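Local coordinates for protein GTN Reductase (Agrobacterium tumefaciens, PDB 5N6G) that probably reduces activated carbon-carbon double bonds with a bound flavin mononucleotide, as an ene-reductase of the Old Yellow Enzyme family, at residues E213-V218 and G257-A262; L231-P236 and A287-A292; T40-R45 and E78-I83. All blocks are in the same frame, centred on the assembly; numbering follows the deposited sequence.

Contact 1: residues E213-V218 and G257-A262; sequences EVVDAV and GKRNLA
With chi1 near -65° in D216 and -74° in R259, each side chain leaves its backbone with CG anti to the carbonyl carbon, and the two ends meet. The R259 chain runs extended from CG to NE and crosses the short D216 side chain at about a right angle. The salt bridge is side-on and bidentate. R259 NE donates to D216 OD1 at 2.8 Å, and R259 NH2 donates to D216 OD2 at 3.0 Å. Both oxygens use their syn lone pairs. The carboxylate and guanidinium planes are only 6° apart, so the two bonds together fix the rotation of both groups. The contact lies on the outer layer of the TIM barrel. It joins helix 204-222 to the loop that leads from helix 245-256 into strand 263-267. R259 NH1 turns to Q255 O, near the end of helix 245-256, which ties the arginine to its own side of the contact. Deeper in, V215 CG1 reaches the two methyls of L261, at 3.9 Å from L261 CD2 and 4.1 Å from L261 CD1. L256 touches both V215 and L261, and V215 also packs on I177 and I229 of the barrel strands.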
loop_
_atom_site.group_PDB
_atom_site.type_symbol
_atom_site.label_atom_id
_atom_site.label_comp_id
_atom_site.label_asym_id
_atom_site.label_seq_id
_atom_site.Cartn_x
_atom_site.Cartn_y
_atom_site.Cartn_z
ATOM N N GLU A 213 14.311 -4.934 7.723
ATOM C CA GLU A 213 13.929 -5.828 8.813
ATOM C C GLU A 213 12.466 -6.230 8.710
ATOM O O GLU A 213 12.126 -7.387 9.000
ATOM C CB GLU A 213 14.215 -5.175 10.173
ATOM C CG GLU A 213 15.692 -5.161 10.512
ATOM C CD GLU A 213 16.036 -4.414 11.789
ATOM O OE1 GLU A 213 15.201 -3.647 12.301
ATOM O OE2 GLU A 213 17.173 -4.597 12.281
ATOM N N VAL A 214 11.597 -5.294 8.299
ATOM C CA VAL A 214 10.190 -5.625 8.073
ATOM C C VAL A 214 10.076 -6.653 6.959
ATOM O O VAL A 214 9.389 -7.666 7.101
ATOM C CB VAL A 214 9.364 -4.359 7.761
ATOM C CG1 VAL A 214 7.950 -4.736 7.330
ATOM C CG2 VAL A 214 9.341 -3.415 8.964
ATOM N N VAL A 215 10.761 -6.417 5.833
ATOM C CA VAL A 215 10.683 -7.360 4.719
ATOM C C VAL A 215 11.151 -8.742 5.152
ATOM O O VAL A 215 10.513 -9.750 4.855
ATOM C CB VAL A 215 11.495 -6.847 3.512
ATOM C CG1 VAL A 215 11.623 -7.941 2.443
ATOM C CG2 VAL A 215 10.855 -5.631 2.930
ATOM N N ASP A 216 12.279 -8.816 5.850
ATOM C CA ASP A 216 12.802 -10.115 6.223
ATOM C C ASP A 216 11.905 -10.805 7.260
ATOM O O ASP A 216 11.773 -12.032 7.232
ATOM C CB ASP A 216 14.242 -9.970 6.712
ATOM C CG ASP A 216 15.192 -9.504 5.608
ATOM O OD1 ASP A 216 14.861 -9.706 4.404
ATOM O OD2 ASP A 216 16.272 -8.952 5.932
ATOM N N ALA A 217 11.265 -10.043 8.158
ATOM C CA ALA A 217 10.320 -10.620 9.119
ATOM C C ALA A 217 9.090 -11.200 8.419
ATOM O O ALA A 217 8.652 -12.319 8.738
ATOM C CB ALA A 217 9.902 -9.563 10.153
ATOM N N VAL A 218 8.503 -10.446 7.486
ATOM C CA VAL A 218 7.330 -10.918 6.747
ATOM C C VAL A 218 7.690 -12.110 5.868
ATOM O O VAL A 218 6.989 -13.130 5.844
ATOM C CB VAL A 218 6.738 -9.764 5.916
ATOM C CG1 VAL A 218 5.663 -10.253 4.960
ATOM C CG2 VAL A 218 6.225 -8.657 6.846
ATOM N N GLY A 257 16.496 -6.638 -4.281
ATOM C CA GLY A 257 16.826 -7.538 -5.373
ATOM C C GLY A 257 17.483 -8.821 -4.934
ATOM O O GLY A 257 17.551 -9.782 -5.708
ATOM N N LYS A 258 17.983 -8.854 -3.706
ATOM C CA LYS A 258 18.636 -10.023 -3.140
ATOM C C LYS A 258 17.670 -10.959 -2.433
ATOM O O LYS A 258 18.086 -12.070 -2.044
ATOM C CB LYS A 258 19.701 -9.573 -2.148
ATOM C CG LYS A 258 20.842 -8.761 -2.750
ATOM C CD LYS A 258 21.674 -8.153 -1.655
ATOM C CE LYS A 258 22.828 -7.345 -2.221
ATOM N NZ LYS A 258 23.634 -6.786 -1.095
ATOM N N ARG A 259 16.401 -10.572 -2.307
ATOM C CA ARG A 259 15.470 -11.224 -1.383
ATOM C C ARG A 259 14.342 -12.035 -2.027
ATOM O O ARG A 259 13.435 -12.470 -1.313
ATOM C CB ARG A 259 14.904 -10.169 -0.439
ATOM C CG ARG A 259 15.976 -9.757 0.588
ATOM C CD ARG A 259 15.733 -8.433 1.171
ATOM N NE ARG A 259 16.377 -8.271 2.471
ATOM C CZ ARG A 259 17.599 -7.778 2.673
ATOM N NH1 ARG A 259 18.379 -7.398 1.665
ATOM N NH2 ARG A 259 18.039 -7.639 3.917
ATOM N N ASN A 260 14.368 -12.273 -3.330
ATOM C CA ASN A 260 13.442 -13.229 -3.941
ATOM C C ASN A 260 11.978 -12.841 -3.717
ATOM O O ASN A 260 11.113 -13.704 -3.545
ATOM C CB ASN A 260 13.716 -14.636 -3.415
ATOM C CG ASN A 260 15.080 -15.145 -3.835
ATOM O OD1 ASN A 260 15.967 -15.374 -3.012
ATOM N ND2 ASN A 260 15.252 -15.306 -5.130
ATOM N N LEU A 261 11.678 -11.545 -3.805
ATOM C CA LEU A 261 10.338 -11.042 -3.538
ATOM C C LEU A 261 9.408 -11.235 -4.735
ATOM O O LEU A 261 9.837 -11.381 -5.894
ATOM C CB LEU A 261 10.372 -9.565 -3.150
ATOM C CG LEU A 261 11.180 -9.215 -1.891
ATOM C CD1 LEU A 261 11.049 -7.745 -1.615
ATOM C CD2 LEU A 261 10.704 -10.031 -0.694
ATOM N N ALA A 262 8.102 -11.206 -4.433
ATOM C CA ALA A 262 7.079 -11.472 -5.442
ATOM C C ALA A 262 6.884 -10.289 -6.379
ATOM O O ALA A 262 6.732 -10.478 -7.593
ATOM C CB ALA A 262 5.761 -11.825 -4.761
#

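Contact 2: residues L231-P236 and A287-A292; sequences LSPVTP and ASFKAA
F289 reaches from its helix to L231 and P233 and carries the whole contact from the helix side. Its CG is anti to the backbone N (chi1 177°), which sends the ring off the helix toward the end of strand 227-231. L231 CD1 meets the far end of the ring, 4.0 Å from F289 CZ. The methyl sits at the ring edge, near its plane. P233 comes in differently. Its CG approaches obliquely, 4.3 Å from F289 CE2. All three residues are buried, and the contact is wholly apolar.

The packing is tight round the F289 ring. F284 meets it edge-to-face and also touches P233, while Y249, N250 and V253 of helix 245-256 and V266 of strand 263-267 pack on it too. The other side of the helix, with A287 and K290, faces outward. It adds nothing to the contact with 231-236, so the helix has one side turned to the protein interior and one to the surface.

L231 follows R230, an FMN-binding residue, but its own side chain is about 10 Å from the flavin. S232 points away from the helix, and its OG bonds to E186 and to the backbone N of N181, a residue of the 2-phenylacrylic acid pocket. The fold is a (βα)8 or TIM barrel: helix 286-295, one of its outer helices, packs F289 onto the end of strand 227-231 and the loop that follows it.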
loop_
_atom_site.group_PDB
_atom_site.type_symbol
_atom_site.label_atom_id
_atom_site.label_comp_id
_atom_site.label_asym_id
_atom_site.label_seq_id
_atom_site.Cartn_x
_atom_site.Cartn_y
_atom_site.Cartn_z
ATOM N N LEU A 231 6.505 1.236 -2.856
ATOM C CA LEU A 231 7.480 2.299 -2.649
ATOM C C LEU A 231 7.041 3.539 -3.418
ATOM O O LEU A 231 6.394 3.437 -4.461
ATOM C CB LEU A 231 8.890 1.879 -3.125
ATOM C CG LEU A 231 9.441 0.616 -2.480
ATOM C CD1 LEU A 231 10.697 0.168 -3.267
ATOM C CD2 LEU A 231 9.728 0.895 -1.007
ATOM N N SER A 232 7.415 4.716 -2.922
ATOM C CA SER A 232 6.995 5.977 -3.525
ATOM C C SER A 232 8.126 6.986 -3.328
ATOM O O SER A 232 8.119 7.783 -2.374
ATOM C CB SER A 232 5.678 6.480 -2.921
ATOM O OG SER A 232 5.743 6.541 -1.496
ATOM N N PRO A 233 9.128 6.969 -4.215
ATOM C CA PRO A 233 10.383 7.703 -3.945
ATOM C C PRO A 233 10.248 9.207 -3.759
ATOM O O PRO A 233 11.052 9.788 -3.019
ATOM C CB PRO A 233 11.235 7.385 -5.185
ATOM C CG PRO A 233 10.734 6.079 -5.671
ATOM C CD PRO A 233 9.269 6.026 -5.339
ATOM N N VAL A 234 9.303 9.882 -4.412
ATOM C CA VAL A 234 9.298 11.339 -4.388
ATOM C C VAL A 234 8.026 11.932 -3.826
ATOM O O VAL A 234 7.887 13.154 -3.814
ATOM C CB VAL A 234 9.562 11.932 -5.790
ATOM C CG1 VAL A 234 10.905 11.472 -6.334
ATOM C CG2 VAL A 234 8.463 11.570 -6.760
ATOM N N THR A 235 7.105 11.131 -3.358
ATOM C CA THR A 235 5.800 11.677 -3.059
ATOM C C THR A 235 5.855 12.626 -1.861
ATOM O O THR A 235 6.565 12.360 -0.891
ATOM C CB THR A 235 4.804 10.574 -2.784
ATOM O OG1 THR A 235 3.523 11.191 -2.625
ATOM C CG2 THR A 235 5.155 9.807 -1.544
ATOM N N PRO A 236 5.098 13.718 -1.894
ATOM C CA PRO A 236 5.029 14.629 -0.746
ATOM C C PRO A 236 3.934 14.281 0.253
ATOM O O PRO A 236 3.655 15.073 1.163
ATOM C CB PRO A 236 4.730 15.952 -1.430
ATOM C CG PRO A 236 3.848 15.584 -2.578
ATOM C CD PRO A 236 4.331 14.238 -3.040
ATOM N N ALA A 287 14.066 4.605 -14.542
ATOM C CA ALA A 287 14.794 3.530 -15.229
ATOM C C ALA A 287 16.026 3.089 -14.443
ATOM O O ALA A 287 16.343 1.894 -14.395
ATOM C CB ALA A 287 15.197 3.986 -16.624
ATOM N N SER A 288 16.765 4.045 -13.871
ATOM C CA SER A 288 17.941 3.724 -13.065
ATOM C C SER A 288 17.536 2.948 -11.821
ATOM O O SER A 288 18.221 2.005 -11.390
ATOM C CB SER A 288 18.651 5.029 -12.679
ATOM O OG SER A 288 19.666 4.807 -11.712
ATOM N N PHE A 289 16.415 3.348 -11.236
ATOM C CA PHE A 289 15.845 2.689 -10.068
ATOM C C PHE A 289 15.485 1.240 -10.376
ATOM O O PHE A 289 15.869 0.317 -9.638
ATOM C CB PHE A 289 14.630 3.520 -9.636
ATOM C CG PHE A 289 13.843 2.992 -8.484
ATOM C CD1 PHE A 289 14.425 2.736 -7.245
ATOM C CD2 PHE A 289 12.472 2.807 -8.619
ATOM C CE1 PHE A 289 13.656 2.290 -6.186
ATOM C CE2 PHE A 289 11.707 2.359 -7.572
ATOM C CZ PHE A 289 12.293 2.099 -6.353
ATOM N N LYS A 290 14.766 1.013 -11.481
ATOM C CA LYS A 290 14.437 -0.352 -11.868
ATOM C C LYS A 290 15.690 -1.151 -12.183
ATOM O O LYS A 290 15.779 -2.336 -11.836
ATOM C CB LYS A 290 13.509 -0.361 -13.080
ATOM C CG LYS A 290 13.080 -1.765 -13.474
ATOM C CD LYS A 290 12.127 -1.737 -14.643
ATOM C CE LYS A 290 11.634 -3.147 -14.954
ATOM N NZ LYS A 290 10.977 -3.230 -16.278
ATOM N N ALA A 291 16.674 -0.523 -12.833
ATOM C CA ALA A 291 17.907 -1.245 -13.137
ATOM C C ALA A 291 18.656 -1.636 -11.876
ATOM O O ALA A 291 19.313 -2.684 -11.852
ATOM C CB ALA A 291 18.808 -0.419 -14.043
ATOM N N ALA A 292 18.565 -0.823 -10.810
ATOM C CA ALA A 292 19.239 -1.182 -9.561
ATOM C C ALA A 292 18.640 -2.459 -8.987
ATOM O O ALA A 292 19.351 -3.294 -8.422
ATOM C CB ALA A 292 19.123 -0.040 -8.562
#

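Contact 3: residues T40-R45 and E78-I83; sequences TYYEQR and EGWKKI
Helices 36-43 and 74-89 come closest at Y42 and I83, whose CA atoms are 6.8 Å apart. I83 CG2 packs against the near part of Y42, 3.8 Å from Y42 CD2 and equally 3.8 Å from Y42 CB. In I83, chi1 of -70° sets CG1 beside the backbone N and leaves CG2 anti to it. W80 takes the next stretch of the tyrosine. The edge of its indole comes to Y42, with W80 CZ3 4.0 Å from Y42 CE2. The two side chains meet at a slant. Y41 CD2 lies over the centre of one face of the Y42 ring, 3.8 Å above its plane. The two helices follow barrel strands 19-21 and 50-57 and are adjacent outer helices of the TIM barrel. Y42 and W80 lie between them and strand 50-57, where T53 touches both. Toward the surface, E43 OE2 is 7.0 Å from K82 NZ, too far for an ion pair. The contact is therefore held by apolar surfaces. Y42 OH bonds to E54 OE2, which holds the position of the hydroxyl end. W80 NE1 bonds to G70 O, and this bond, off the side-chain axis, would be expected to restrain rotation of the indole.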
loop_
_atom_site.group_PDB
_atom_site.type_symbol
_atom_site.label_atom_id
_atom_site.label_comp_id
_atom_site.label_asym_id
_atom_site.label_seq_id
_atom_site.Cartn_x
_atom_site.Cartn_y
_atom_site.Cartn_z
ATOM N N THR A 40 -18.865 -7.342 -1.216
ATOM C CA THR A 40 -19.429 -7.065 -2.531
ATOM C C THR A 40 -18.470 -6.214 -3.353
ATOM O O THR A 40 -18.233 -6.480 -4.534
ATOM C CB THR A 40 -20.772 -6.364 -2.361
ATOM O OG1 THR A 40 -21.635 -7.256 -1.654
ATOM C CG2 THR A 40 -21.405 -5.970 -3.708
ATOM N N TYR A 41 -17.928 -5.171 -2.734
ATOM C CA TYR A 41 -17.036 -4.241 -3.419
ATOM C C TYR A 41 -15.849 -4.955 -4.040
ATOM O O TYR A 41 -15.516 -4.723 -5.212
ATOM C CB TYR A 41 -16.566 -3.194 -2.418
ATOM C CG TYR A 41 -15.389 -2.318 -2.784
ATOM C CD1 TYR A 41 -15.510 -1.298 -3.712
ATOM C CD2 TYR A 41 -14.173 -2.457 -2.126
ATOM C CE1 TYR A 41 -14.431 -0.466 -3.995
ATOM C CE2 TYR A 41 -13.103 -1.625 -2.397
ATOM C CZ TYR A 41 -13.256 -0.626 -3.333
ATOM O OH TYR A 41 -12.209 0.216 -3.581
ATOM N N TYR A 42 -15.170 -5.812 -3.268
ATOM C CA TYR A 42 -14.005 -6.492 -3.822
ATOM C C TYR A 42 -14.410 -7.546 -4.850
ATOM O O TYR A 42 -13.729 -7.717 -5.873
ATOM C CB TYR A 42 -13.155 -7.116 -2.716
ATOM C CG TYR A 42 -12.306 -6.108 -1.991
ATOM C CD1 TYR A 42 -11.225 -5.508 -2.621
ATOM C CD2 TYR A 42 -12.580 -5.740 -0.679
ATOM C CE1 TYR A 42 -10.426 -4.570 -1.951
ATOM C CE2 TYR A 42 -11.790 -4.821 -0.014
ATOM C CZ TYR A 42 -10.722 -4.227 -0.658
ATOM O OH TYR A 42 -9.916 -3.312 0.010
ATOM N N GLU A 43 -15.517 -8.249 -4.611
ATOM C CA GLU A 43 -15.950 -9.277 -5.551
ATOM C C GLU A 43 -16.302 -8.668 -6.906
ATOM O O GLU A 43 -16.092 -9.309 -7.945
ATOM C CB GLU A 43 -17.141 -10.053 -4.969
ATOM C CG GLU A 43 -16.737 -10.919 -3.749
ATOM C CD GLU A 43 -17.922 -11.377 -2.894
ATOM O OE1 GLU A 43 -19.087 -11.038 -3.213
ATOM O OE2 GLU A 43 -17.683 -12.091 -1.891
ATOM N N GLN A 44 -16.826 -7.433 -6.915
ATOM C CA GLN A 44 -17.173 -6.739 -8.157
ATOM C C GLN A 44 -15.960 -6.499 -9.042
ATOM O O GLN A 44 -16.118 -6.313 -10.271
ATOM C CB GLN A 44 -17.809 -5.390 -7.827
ATOM C CG GLN A 44 -19.253 -5.472 -7.381
ATOM C CD GLN A 44 -19.847 -4.106 -7.086
ATOM O OE1 GLN A 44 -19.135 -3.104 -7.026
ATOM N NE2 GLN A 44 -21.151 -4.065 -6.907
ATOM N N ARG A 45 -14.770 -6.463 -8.433
ATOM C CA ARG A 45 -13.516 -6.108 -9.085
ATOM C C ARG A 45 -12.557 -7.291 -9.245
ATOM O O ARG A 45 -11.397 -7.098 -9.621
ATOM C CB ARG A 45 -12.870 -4.970 -8.303
ATOM C CG ARG A 45 -13.703 -3.702 -8.415
ATOM C CD ARG A 45 -13.495 -2.684 -7.274
ATOM N NE ARG A 45 -14.302 -1.515 -7.605
ATOM C CZ ARG A 45 -15.614 -1.437 -7.466
ATOM N NH1 ARG A 45 -16.293 -2.460 -6.944
ATOM N NH2 ARG A 45 -16.252 -0.340 -7.869
ATOM N N GLU A 78 -11.976 -13.142 10.073
ATOM C CA GLU A 78 -13.155 -13.801 9.525
ATOM C C GLU A 78 -13.782 -12.963 8.422
ATOM O O GLU A 78 -14.182 -13.490 7.383
ATOM C CB GLU A 78 -14.176 -14.064 10.641
ATOM C CG GLU A 78 -15.464 -14.704 10.150
ATOM C CD GLU A 78 -15.248 -16.090 9.554
ATOM O OE1 GLU A 78 -14.214 -16.723 9.864
ATOM O OE2 GLU A 78 -16.113 -16.545 8.775
ATOM N N GLY A 79 -13.881 -11.647 8.631
ATOM C CA GLY A 79 -14.430 -10.790 7.593
ATOM C C GLY A 79 -13.592 -10.796 6.331
ATOM O O GLY A 79 -14.122 -10.801 5.218
ATOM N N TRP A 80 -12.264 -10.774 6.479
ATOM C CA TRP A 80 -11.410 -10.873 5.304
ATOM C C TRP A 80 -11.535 -12.224 4.610
ATOM O O TRP A 80 -11.401 -12.307 3.372
ATOM C CB TRP A 80 -9.966 -10.635 5.689
ATOM C CG TRP A 80 -9.571 -9.206 5.863
ATOM C CD1 TRP A 80 -9.036 -8.645 6.988
ATOM C CD2 TRP A 80 -9.618 -8.158 4.878
ATOM N NE1 TRP A 80 -8.747 -7.324 6.769
ATOM C CE2 TRP A 80 -9.105 -6.992 5.490
ATOM C CE3 TRP A 80 -10.045 -8.090 3.550
ATOM C CZ2 TRP A 80 -9.001 -5.773 4.815
ATOM C CZ3 TRP A 80 -9.957 -6.853 2.885
ATOM C CH2 TRP A 80 -9.436 -5.727 3.524
ATOM N N LYS A 81 -11.750 -13.301 5.375
ATOM C CA LYS A 81 -11.889 -14.613 4.753
ATOM C C LYS A 81 -13.079 -14.646 3.804
ATOM O O LYS A 81 -13.016 -15.274 2.744
ATOM C CB LYS A 81 -12.003 -15.689 5.834
ATOM C CG LYS A 81 -12.050 -17.116 5.313
ATOM C CD LYS A 81 -10.732 -17.519 4.650
ATOM C CE LYS A 81 -10.726 -18.993 4.250
ATOM N NZ LYS A 81 -9.443 -19.383 3.607
ATOM N N LYS A 82 -14.174 -13.982 4.156
ATOM C CA LYS A 82 -15.304 -13.916 3.230
ATOM C C LYS A 82 -14.904 -13.216 1.936
ATOM O O LYS A 82 -15.322 -13.626 0.844
ATOM C CB LYS A 82 -16.477 -13.198 3.895
ATOM C CG LYS A 82 -17.750 -13.209 3.073
ATOM C CD LYS A 82 -18.819 -12.314 3.697
ATOM C CE LYS A 82 -20.196 -12.613 3.124
ATOM N NZ LYS A 82 -21.057 -13.355 4.101
ATOM N N ILE A 83 -14.086 -12.163 2.046
ATOM C CA ILE A 83 -13.643 -11.398 0.885
ATOM C C ILE A 83 -12.710 -12.228 0.004
ATOM O O ILE A 83 -12.886 -12.289 -1.220
ATOM C CB ILE A 83 -12.977 -10.091 1.343
ATOM C CG1 ILE A 83 -14.050 -9.161 1.914
ATOM C CG2 ILE A 83 -12.208 -9.442 0.189
ATOM C CD1 ILE A 83 -13.521 -7.973 2.604
#

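All three contacts lie around one TIM barrel. Contacts 1 and 3 are in its outer layer, and contact 2 joins the barrel wall to that layer. Contacts 1 and 2 are neighbours, with centres about 17 Å apart, and their segments alternate along the chain. Helix 245-256 borders both. Contact 3 closes earlier in the chain and lies across the chain's centre from contact 2, about 31 Å between centres. Contacts 2 and 3 are buried and apolar, one joining a strand end and its loop to a helix and the other two helices. Contact 1 is only partly buried. It alone carries a salt bridge, at its partly exposed side, above an apolar base.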